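Local atomic coordinates of probable ribosomal RNA small subunit methyltransferase (Thermus thermophilus, PDB entry 3DMH), a protein that transfers a methyl group from S-adenosylmethionine to the N2 atom of a guanosine in 16S ribosomal RNA. Residues 52-57 against 80-85; 230-235 against 254-259; 304-309 against 336-341. All blocks are in the same frame, centred on the assembly; numbering follows the deposited sequence. Where two conformers were deposited one is given.

Contact 1: residues 52-57 against 80-85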
loop_
_atom_site.group_PDB
_atom_site.type_symbol
_atom_site.label_atom_id
_atom_site.label_comp_id
_atom_site.label_asym_id
_atom_site.label_seq_id
_atom_site.Cartn_x
_atom_site.Cartn_y
_atom_site.Cartn_z
ATOM N N LEU A 52 -3.165 -13.563 -6.283
ATOM C CA LEU A 52 -3.328 -12.924 -4.966
ATOM C C LEU A 52 -2.463 -11.688 -4.744
ATOM O O LEU A 52 -2.544 -11.064 -3.683
ATOM C CB LEU A 52 -3.067 -13.945 -3.837
ATOM C CG LEU A 52 -4.146 -15.004 -3.700
ATOM C CD1 LEU A 52 -3.713 -16.008 -2.619
ATOM C CD2 LEU A 52 -5.486 -14.380 -3.338
ATOM N N ASN A 53 -1.610 -11.344 -5.711
ATOM C CA ASN A 53 -0.743 -10.165 -5.565
ATOM C C ASN A 53 -0.349 -9.689 -6.949
ATOM O O ASN A 53 0.827 -9.766 -7.322
ATOM C CB ASN A 53 0.497 -10.486 -4.715
ATOM C CG ASN A 53 1.402 -9.266 -4.502
ATOM O OD1 ASN A 53 0.949 -8.111 -4.570
ATOM N ND2 ASN A 53 2.682 -9.512 -4.268
ATOM N N PRO A 54 -1.344 -9.264 -7.740
ATOM C CA PRO A 54 -1.045 -9.079 -9.178
ATOM C C PRO A 54 -0.208 -7.870 -9.541
ATOM O O PRO A 54 0.497 -7.927 -10.547
ATOM C CB PRO A 54 -2.424 -8.932 -9.821
ATOM C CG PRO A 54 -3.294 -8.401 -8.711
ATOM C CD PRO A 54 -2.770 -9.033 -7.428
ATOM N N GLY A 55 -0.277 -6.795 -8.767
ATOM C CA GLY A 55 0.316 -5.521 -9.245
ATOM C C GLY A 55 -0.315 -5.174 -10.581
ATOM O O GLY A 55 -1.520 -5.276 -10.754
ATOM N N VAL A 56 0.518 -4.766 -11.543
ATOM C CA VAL A 56 0.010 -4.417 -12.884
ATOM C C VAL A 56 -0.412 -5.652 -13.707
ATOM O O VAL A 56 -0.961 -5.521 -14.820
ATOM C CB VAL A 56 0.994 -3.511 -13.688
ATOM C CG1 VAL A 56 1.229 -2.181 -12.950
ATOM C CG2 VAL A 56 2.286 -4.241 -13.913
ATOM N N GLY A 57 -0.184 -6.855 -13.165
ATOM C CA GLY A 57 -0.720 -8.085 -13.782
ATOM C C GLY A 57 0.174 -8.845 -14.747
ATOM O O GLY A 57 -0.293 -9.728 -15.469
ATOM N N ARG A 80 -6.162 0.548 -10.892
ATOM C CA ARG A 80 -6.384 1.458 -12.037
ATOM C C ARG A 80 -5.732 0.868 -13.292
ATOM O O ARG A 80 -6.324 0.887 -14.389
ATOM C CB ARG A 80 -5.777 2.834 -11.787
ATOM C CG ARG A 80 -6.446 3.641 -10.703
ATOM C CD ARG A 80 -5.555 4.831 -10.297
ATOM N NE ARG A 80 -5.838 6.024 -11.083
ATOM C CZ ARG A 80 -5.253 7.225 -10.934
ATOM N NH1 ARG A 80 -4.305 7.449 -10.000
ATOM N NH2 ARG A 80 -5.631 8.235 -11.738
ATOM N N CYS A 81 -4.513 0.351 -13.114
ATOM C CA CYS A 81 -3.796 -0.267 -14.245
ATOM C C CYS A 81 -4.473 -1.531 -14.753
ATOM O O CYS A 81 -4.675 -1.655 -15.944
ATOM C CB CYS A 81 -2.365 -0.580 -13.863
ATOM S SG CYS A 81 -1.370 0.907 -13.530
ATOM N N LEU A 82 -4.803 -2.467 -13.854
ATOM C CA LEU A 82 -5.455 -3.710 -14.278
ATOM C C LEU A 82 -6.747 -3.477 -15.103
ATOM O O LEU A 82 -6.976 -4.102 -16.116
ATOM C CB LEU A 82 -5.775 -4.551 -13.034
ATOM C CG LEU A 82 -4.516 -5.042 -12.329
ATOM C CD1 LEU A 82 -4.856 -5.582 -10.933
ATOM C CD2 LEU A 82 -3.815 -6.153 -13.141
ATOM N N THR A 83 -7.651 -2.702 -14.551
ATOM C CA THR A 83 -8.869 -2.251 -15.166
ATOM C C THR A 83 -8.621 -1.620 -16.551
ATOM O O THR A 83 -9.294 -1.971 -17.518
ATOM C CB THR A 83 -9.645 -1.312 -14.224
ATOM O OG1 THR A 83 -9.896 -2.038 -13.015
ATOM C CG2 THR A 83 -10.962 -0.932 -14.848
ATOM N N ALA A 84 -7.649 -0.699 -16.628
ATOM C CA ALA A 84 -7.301 -0.096 -17.934
ATOM C C ALA A 84 -6.885 -1.153 -18.945
ATOM O O ALA A 84 -7.158 -1.025 -20.143
ATOM C CB ALA A 84 -6.218 0.979 -17.798
ATOM N N SER A 85 -6.176 -2.175 -18.451
ATOM C CA SER A 85 -5.713 -3.287 -19.271
ATOM C C SER A 85 -6.802 -4.313 -19.630
ATOM O O SER A 85 -6.509 -5.289 -20.327
ATOM C CB SER A 85 -4.585 -4.007 -18.541
ATOM O OG SER A 85 -3.458 -3.158 -18.344
HETATM O O HOH W 1 -2.152 -3.365 -16.030
#

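Contact 2: residues 230-235 against 254-259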
loop_
_atom_site.group_PDB
_atom_site.type_symbol
_atom_site.label_atom_id
_atom_site.label_comp_id
_atom_site.label_asym_id
_atom_site.label_seq_id
_atom_site.Cartn_x
_atom_site.Cartn_y
_atom_site.Cartn_z
ATOM N N GLU A 230 -5.971 24.534 19.509
ATOM C CA GLU A 230 -7.249 24.832 18.859
ATOM C C GLU A 230 -7.135 25.216 17.377
ATOM O O GLU A 230 -8.159 25.401 16.708
ATOM C CB GLU A 230 -7.999 25.932 19.627
ATOM C CG GLU A 230 -8.485 25.522 21.018
ATOM C CD GLU A 230 -9.466 24.361 20.984
ATOM O OE1 GLU A 230 -10.467 24.440 20.238
ATOM O OE2 GLU A 230 -9.232 23.366 21.706
ATOM N N GLY A 231 -5.905 25.324 16.864
ATOM C CA GLY A 231 -5.657 25.826 15.500
ATOM C C GLY A 231 -6.036 24.848 14.404
ATOM O O GLY A 231 -5.840 25.111 13.212
ATOM N N VAL A 232 -6.589 23.714 14.817
ATOM C CA VAL A 232 -7.015 22.680 13.899
ATOM C C VAL A 232 -8.542 22.502 13.898
ATOM O O VAL A 232 -9.116 22.040 12.918
ATOM C CB VAL A 232 -6.237 21.363 14.176
ATOM C CG1 VAL A 232 -7.118 20.160 14.080
ATOM C CG2 VAL A 232 -5.040 21.257 13.240
ATOM N N ARG A 233 -9.202 22.900 14.984
ATOM C CA ARG A 233 -10.651 22.742 15.079
ATOM C C ARG A 233 -11.378 23.419 13.917
ATOM O O ARG A 233 -11.092 24.572 13.570
ATOM C CB ARG A 233 -11.179 23.252 16.430
ATOM C CG ARG A 233 -12.646 22.899 16.698
ATOM C CD ARG A 233 -13.075 23.181 18.151
ATOM N NE ARG A 233 -12.258 22.458 19.129
ATOM C CZ ARG A 233 -12.327 21.146 19.358
ATOM N NH1 ARG A 233 -13.173 20.374 18.680
ATOM N NH2 ARG A 233 -11.532 20.600 20.268
ATOM N N GLY A 234 -12.305 22.680 13.314
ATOM C CA GLY A 234 -13.142 23.199 12.233
ATOM C C GLY A 234 -12.459 23.356 10.882
ATOM O O GLY A 234 -13.092 23.804 9.919
ATOM N N ARG A 235 -11.172 23.007 10.815
ATOM C CA ARG A 235 -10.381 23.100 9.581
ATOM C C ARG A 235 -10.512 21.815 8.771
ATOM O O ARG A 235 -10.668 20.726 9.332
ATOM C CB ARG A 235 -8.886 23.362 9.873
ATOM C CG ARG A 235 -8.587 24.589 10.745
ATOM C CD ARG A 235 -8.968 25.887 10.089
ATOM N NE ARG A 235 -8.753 27.008 10.998
ATOM C CZ ARG A 235 -7.623 27.704 11.083
ATOM N NH1 ARG A 235 -6.587 27.397 10.302
ATOM N NH2 ARG A 235 -7.532 28.711 11.947
ATOM N N MET A 254 -8.832 16.505 17.618
ATOM C CA MET A 254 -8.631 17.945 17.782
ATOM C C MET A 254 -9.709 18.781 17.083
ATOM O O MET A 254 -9.684 20.010 17.163
ATOM C CB MET A 254 -7.233 18.368 17.305
ATOM C CG MET A 254 -6.053 17.766 18.082
ATOM S SD MET A 254 -4.449 18.000 17.259
ATOM C CE MET A 254 -4.078 19.699 17.675
ATOM N N GLY A 255 -10.654 18.127 16.414
ATOM C CA GLY A 255 -11.821 18.816 15.848
ATOM C C GLY A 255 -11.717 19.185 14.376
ATOM O O GLY A 255 -12.556 19.938 13.860
ATOM N N ALA A 256 -10.681 18.684 13.707
ATOM C CA ALA A 256 -10.523 18.879 12.274
ATOM C C ALA A 256 -11.521 18.013 11.520
ATOM O O ALA A 256 -11.930 16.944 12.007
ATOM C CB ALA A 256 -9.103 18.511 11.846
ATOM N N GLU A 257 -11.898 18.462 10.327
ATOM C CA GLU A 257 -12.683 17.650 9.399
ATOM C C GLU A 257 -11.715 16.987 8.417
ATOM O O GLU A 257 -11.317 17.594 7.422
ATOM C CB GLU A 257 -13.721 18.520 8.682
ATOM C CG GLU A 257 -14.561 19.354 9.656
ATOM C CD GLU A 257 -15.574 20.278 8.990
ATOM O OE1 GLU A 257 -15.814 20.161 7.770
ATOM O OE2 GLU A 257 -16.146 21.127 9.705
ATOM N N VAL A 258 -11.337 15.746 8.728
ATOM C CA VAL A 258 -10.199 15.064 8.098
ATOM C C VAL A 258 -10.626 14.120 6.987
ATOM O O VAL A 258 -11.600 13.366 7.139
ATOM C CB VAL A 258 -9.370 14.273 9.140
ATOM C CG1 VAL A 258 -8.056 13.830 8.528
ATOM C CG2 VAL A 258 -9.097 15.110 10.386
ATOM N N VAL A 259 -9.885 14.202 5.878
ATOM C CA VAL A 259 -9.963 13.241 4.780
ATOM C C VAL A 259 -8.613 12.552 4.721
ATOM O O VAL A 259 -7.594 13.229 4.595
ATOM C CB VAL A 259 -10.201 13.921 3.432
ATOM C CG1 VAL A 259 -10.200 12.876 2.298
ATOM C CG2 VAL A 259 -11.524 14.673 3.440
HETATM O O HOH W 2 -16.350 24.041 9.748
#

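Contact 3: residues 304-309 against 336-341. With GMP (guanosine), chain E; SAM (S-adenosylmethionine), chain D.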
loop_
_atom_site.group_PDB
_atom_site.type_symbol
_atom_site.label_atom_id
_atom_site.label_comp_id
_atom_site.label_asym_id
_atom_site.label_seq_id
_atom_site.Cartn_x
_atom_site.Cartn_y
_atom_site.Cartn_z
ATOM N N THR A 304 1.613 15.076 5.955
ATOM C CA THR A 304 2.062 13.808 5.403
ATOM C C THR A 304 3.348 13.322 6.040
ATOM O O THR A 304 4.246 14.111 6.318
ATOM C CB THR A 304 2.220 13.868 3.854
ATOM O OG1 THR A 304 2.488 12.550 3.353
ATOM C CG2 THR A 304 3.357 14.837 3.425
ATOM N N ASN A 305 3.372 12.011 6.286
ATOM C CA ASN A 305 4.589 11.249 6.557
ATOM C C ASN A 305 4.725 10.334 5.324
ATOM O O ASN A 305 4.133 9.246 5.302
ATOM C CB ASN A 305 4.372 10.444 7.839
ATOM C CG ASN A 305 5.565 9.586 8.213
ATOM O OD1 ASN A 305 6.575 9.575 7.518
ATOM N ND2 ASN A 305 5.445 8.848 9.328
ATOM N N PRO A 306 5.420 10.800 4.269
ATOM C CA PRO A 306 5.358 10.053 3.010
ATOM C C PRO A 306 6.073 8.707 3.030
ATOM O O PRO A 306 6.968 8.467 3.873
ATOM C CB PRO A 306 6.059 10.964 1.991
ATOM C CG PRO A 306 6.315 12.242 2.659
ATOM C CD PRO A 306 6.225 12.037 4.149
ATOM N N PRO A 307 5.749 7.848 2.058
ATOM C CA PRO A 307 6.510 6.603 1.903
ATOM C C PRO A 307 7.958 6.890 1.523
ATOM O O PRO A 307 8.257 7.953 0.980
ATOM C CB PRO A 307 5.798 5.882 0.754
ATOM C CG PRO A 307 5.102 6.975 0.001
ATOM C CD PRO A 307 4.750 8.042 0.989
ATOM N N PHE A 308 8.842 5.941 1.805
ATOM C CA PHE A 308 10.257 6.147 1.538
ATOM C C PHE A 308 10.896 4.814 1.193
ATOM O O PHE A 308 10.388 3.757 1.568
ATOM C CB PHE A 308 10.945 6.807 2.738
ATOM C CG PHE A 308 10.770 6.062 4.024
ATOM C CD1 PHE A 308 11.737 5.157 4.454
ATOM C CD2 PHE A 308 9.636 6.263 4.811
ATOM C CE1 PHE A 308 11.574 4.460 5.650
ATOM C CE2 PHE A 308 9.464 5.571 6.002
ATOM C CZ PHE A 308 10.426 4.667 6.419
ATOM N N HIS A 309 12.002 4.874 0.466
ATOM C CA HIS A 309 12.724 3.659 0.125
ATOM C C HIS A 309 13.650 3.331 1.280
ATOM O O HIS A 309 14.471 4.165 1.675
ATOM C CB HIS A 309 13.479 3.830 -1.191
ATOM C CG HIS A 309 14.268 2.622 -1.596
ATOM N ND1 HIS A 309 15.474 2.707 -2.258
ATOM C CD2 HIS A 309 14.030 1.300 -1.415
ATOM C CE1 HIS A 309 15.940 1.489 -2.477
ATOM N NE2 HIS A 309 15.084 0.617 -1.975
ATOM N N PHE A 336 1.104 23.341 4.999
ATOM C CA PHE A 336 1.566 21.986 4.684
ATOM C C PHE A 336 2.645 21.573 5.674
ATOM O O PHE A 336 3.598 22.333 5.914
ATOM C CB PHE A 336 2.138 21.999 3.274
ATOM C CG PHE A 336 2.677 20.674 2.794
ATOM C CD1 PHE A 336 1.948 19.496 2.978
ATOM C CD2 PHE A 336 3.893 20.619 2.121
ATOM C CE1 PHE A 336 2.422 18.265 2.494
ATOM C CE2 PHE A 336 4.393 19.404 1.631
ATOM C CZ PHE A 336 3.655 18.222 1.810
ATOM N N PHE A 337 2.504 20.371 6.237
ATOM C CA PHE A 337 3.511 19.794 7.130
ATOM C C PHE A 337 3.959 18.454 6.562
ATOM O O PHE A 337 3.111 17.608 6.255
ATOM C CB PHE A 337 2.932 19.508 8.526
ATOM C CG PHE A 337 2.536 20.726 9.287
ATOM C CD1 PHE A 337 3.377 21.273 10.254
ATOM C CD2 PHE A 337 1.307 21.336 9.046
ATOM C CE1 PHE A 337 2.993 22.410 10.957
ATOM C CE2 PHE A 337 0.918 22.452 9.748
ATOM C CZ PHE A 337 1.763 23.002 10.713
ATOM N N LEU A 338 5.273 18.254 6.448
ATOM C CA LEU A 338 5.825 16.994 5.940
ATOM C C LEU A 338 6.952 16.526 6.847
ATOM O O LEU A 338 7.769 17.336 7.281
ATOM C CB LEU A 338 6.354 17.211 4.520
ATOM C CG LEU A 338 7.080 16.051 3.830
ATOM C CD1 LEU A 338 6.906 16.085 2.310
ATOM C CD2 LEU A 338 8.562 16.102 4.196
ATOM N N VAL A 339 7.010 15.230 7.138
ATOM C CA VAL A 339 8.098 14.720 7.980
ATOM C C VAL A 339 8.871 13.646 7.223
ATOM O O VAL A 339 8.268 12.810 6.535
ATOM C CB VAL A 339 7.579 14.233 9.361
ATOM C CG1 VAL A 339 6.618 13.048 9.224
ATOM C CG2 VAL A 339 8.740 13.879 10.303
ATOM N N SER A 340 10.206 13.681 7.339
ATOM C CA SER A 340 11.029 12.694 6.661
ATOM C C SER A 340 12.379 12.479 7.336
ATOM O O SER A 340 12.735 13.174 8.279
ATOM C CB SER A 340 11.266 13.096 5.207
ATOM O OG SER A 340 12.265 14.077 5.092
ATOM N N ASN A 341 13.120 11.503 6.830
ATOM C CA ASN A 341 14.520 11.333 7.204
ATOM C C ASN A 341 15.256 12.654 6.935
ATOM O O ASN A 341 14.977 13.318 5.940
ATOM C CB ASN A 341 15.135 10.197 6.385
ATOM C CG ASN A 341 16.606 10.013 6.658
ATOM O OD1 ASN A 341 17.456 10.703 6.076
ATOM N ND2 ASN A 341 16.930 9.087 7.567
HETATM C "C4'" GMP E . 14.270 4.799 11.564
HETATM O "O4'" GMP E . 13.612 5.731 10.696
HETATM C "C3'" GMP E . 14.173 3.443 10.886
HETATM O "O3'" GMP E . 13.057 2.752 11.464
HETATM C "C2'" GMP E . 13.867 3.779 9.437
HETATM O "O2'" GMP E . 13.111 2.745 8.805
HETATM C "C1'" GMP E . 13.045 5.049 9.573
HETATM N N9 GMP E . 13.100 5.979 8.425
HETATM C C8 GMP E . 14.112 6.194 7.569
HETATM N N7 GMP E . 13.793 7.148 6.656
HETATM C C5 GMP E . 12.545 7.580 6.944
HETATM C C6 GMP E . 11.586 8.571 6.389
HETATM O O6 GMP E . 11.886 9.272 5.400
HETATM N N1 GMP E . 10.387 8.683 6.990
HETATM C C2 GMP E . 10.027 7.941 8.067
HETATM N N2 GMP E . 8.808 8.087 8.638
HETATM N N3 GMP E . 10.857 7.017 8.627
HETATM C C4 GMP E . 12.096 6.808 8.115
HETATM N N SAM D . 0.309 8.506 7.956
HETATM C CA SAM D . 0.671 7.161 8.523
HETATM C C SAM D . 1.558 7.360 9.733
HETATM O O SAM D . 2.017 8.500 9.890
HETATM O OXT SAM D . 1.813 6.398 10.476
HETATM C CB SAM D . 1.426 6.310 7.500
HETATM C CG SAM D . 2.738 6.903 6.978
HETATM S SD SAM D . 3.597 5.743 5.867
HETATM C CE SAM D . 5.307 6.347 5.962
HETATM C "C5'" SAM D . 3.162 6.265 4.182
HETATM C "C4'" SAM D . 1.769 5.812 3.777
HETATM O "O4'" SAM D . 1.634 6.205 2.414
HETATM C "C3'" SAM D . 1.528 4.298 3.862
HETATM O "O3'" SAM D . 0.385 3.990 4.650
HETATM C "C2'" SAM D . 1.365 3.888 2.394
HETATM O "O2'" SAM D . 0.534 2.766 2.167
HETATM C "C1'" SAM D . 0.831 5.200 1.826
HETATM N N9 SAM D . 0.940 5.244 0.381
HETATM C C8 SAM D . 1.900 4.663 -0.444
HETATM N N7 SAM D . 1.631 4.987 -1.733
HETATM C C5 SAM D . 0.489 5.760 -1.734
HETATM C C6 SAM D . -0.281 6.341 -2.749
HETATM N N6 SAM D . 0.036 6.182 -4.041
HETATM N N1 SAM D . -1.387 7.069 -2.379
HETATM C C2 SAM D . -1.750 7.219 -1.059
HETATM N N3 SAM D . -1.038 6.605 -0.035
HETATM C C4 SAM D . 0.063 5.909 -0.398
#

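Contact 1: residues 52-57 against 80-85
Leu82 drives its forked end into the turn built by Pro54, Gly55, Val56 and Gly57, and this is where residues 52-57 and 80-85 pack most closely. CG lies anti to the carbonyl carbon (chi1 -66°), which carries the two methyls off the helix and over the carbonyl oxygens of Gly55 and Val56. Leu82 CD1 rests 3.4 Å from Gly55 O, while Leu82 CD2 comes equally near Val56 O at 3.4 Å. Beyond them the proline ring meets the leucine at about a right angle, Pro54 CG standing 3.9 Å from Leu82 CD1. The turn can serve as a firm surface because it is closed internally: Gly57 N donates to Pro54 O over 2.9 Å, making a type II' beta turn with Gly55 at its positive-phi corner. Glu73, on strand 68-73, accepts a hydrogen bond from Gly55 N.

The topology gives these pieces their places. Strand 48-51, the loop behind it, strand 68-73 and helix 76-84 belong to the N-terminal of two sheets that share the strand order 3-2-1-4-5-7-6 of Rossmann-like methyltransferases. Loop 52-57 thus sits where such folds carry their glycine-rich cofactor loop. On helix 76-84, the side chain of Cys81 stays about 11 Å from the bound S-adenosylmethionine at the nearest approach. Arg80, one residue back on the helix, forms a salt bridge with Asp288, a residue of the cofactor site.

Packing slackens at the side chain of Val56 and toward Ser85. Val56 CG1 lies 4.0 Å from Cys81 CB, and no direct hydrogen bond spans the segments. A water fills in instead: it donates to Val56 O at 2.7 Å and accepts from Ser85 OG at 2.7 Å, and that hydroxyl is also bonded to Phe22 N.

Contact 2: residues 230-235 against 254-259
The guanidinium of Arg233 spreads one face over Met254 O, which lies 3.6 Å above its plane and over its centre. At its edge, in the plane, comes the carboxylate of Glu230: Arg233 NE donates to the syn lone pair of Glu230 OE1 across 2.9 Å, a salt bridge that helps hold the orientation of the group. Arg235, the other flat group, turns back on its own segment and holds a face over Gly231 O. The contact lies at a beta-alpha-beta crossover of the Rossmann-like methyltransferase domain, where helix 248-253 gives way to strand 257-262 beside the lead-in to strand 236-240.

Gly255 ends that helix in a Schellman motif, and Met254 O, buried by the contact, has no hydrogen-bonding partner in the model. The positive face of Arg233 may therefore ease the cost of a carbonyl near a helix C-terminus. An extended start (chi1 -170°) followed by a bend at chi3 brings the guanidinium back across this end.

Val232 to Arg235 make a type II beta turn, and two backbone bonds knit the segments. Gly234 N reaches Gly255 O at 2.8 Å in a nearly straight bond (170°), though from 51° out of the carbonyl plane. Further on, Glu257 N donates to Arg235 O, also at 2.8 Å, as the parallel strands begin.

Val232 packs among apolar side chains that include Leu223 and Leu251. Val232 CG1 touches Met254 CB at 3.7 Å. The same Val232 CG1 is pressed more tightly, at 3.4 Å, against Ala256 CB.

Contact 3: residues 304-309 against 336-341
Asn305 lays its side chain obliquely across Val339, Asn305 CB meeting Val339 CG1 at 3.7 Å; its amide lies between nucleoside and cofactor. It opens the Asn-Pro-Pro-Phe sequence, the motif IV signature of methyltransferases acting on exocyclic amines, at the end of strand 299-304 in a Rossmann-like domain. That strand runs parallel to 334-340: Thr304 N donates to Phe337 O and Val339 N to Thr304 O, bringing Thr304 beside Leu338. On the sheet face these two share, Thr304 CG2 approaches the Phe336 ring obliquely (3.7 Å to Phe336 CE1). Pro306 then crosses Leu338 at about a right angle.

With CG anti to its own backbone N (chi1 179°), Asn305 turns OD1 toward guanosine, Asn305 OD1 accepting from guanosine N2 at 2.9 Å in a fairly straight bond (163°). ND2 is held by Asp213 and Ser216 and adds a long, weak bond to the cofactor carboxylate. These bonds probably set the amide orientation, with its oxygen toward the amine.

Phe308 addresses the same base from its face. Its ring, turned in between its backbone N and carbonyl carbon (chi1 55°), lies nearly parallel to the purine, with guanosine C5 3.4 Å above its centre, while the cofactor methyl CE sits at the ring's edge. Further along the same edge of the guanine, Asn341 N donates to guanosine O6 at 2.9 Å. Held in this way, the N2 atom of guanosine stands 4.7 Å from CE of S-adenosylmethionine, the methyl to be transferred.

Contacts 1 and 3 are buried, whereas contact 2 lies partly at the surface, away from the ligand sites. Contacts 2 and 3 reach the same C-terminal sheet, their nearest atoms about 7 Å apart; contact 1 belongs to the related N-terminal sheet, across the chain's centre. Chemistry follows place. Contact 1 sets leucine methyls on a turn and relies on water for its polar link. Contact 2 mixes backbone bonds with charged side chains. Contact 3 combines strand pairing with a site where side chains and a backbone N meet two ligands. Loops 52-57 and 304-309 both follow sheet strands, but of these two only 304-309 touches the ligands.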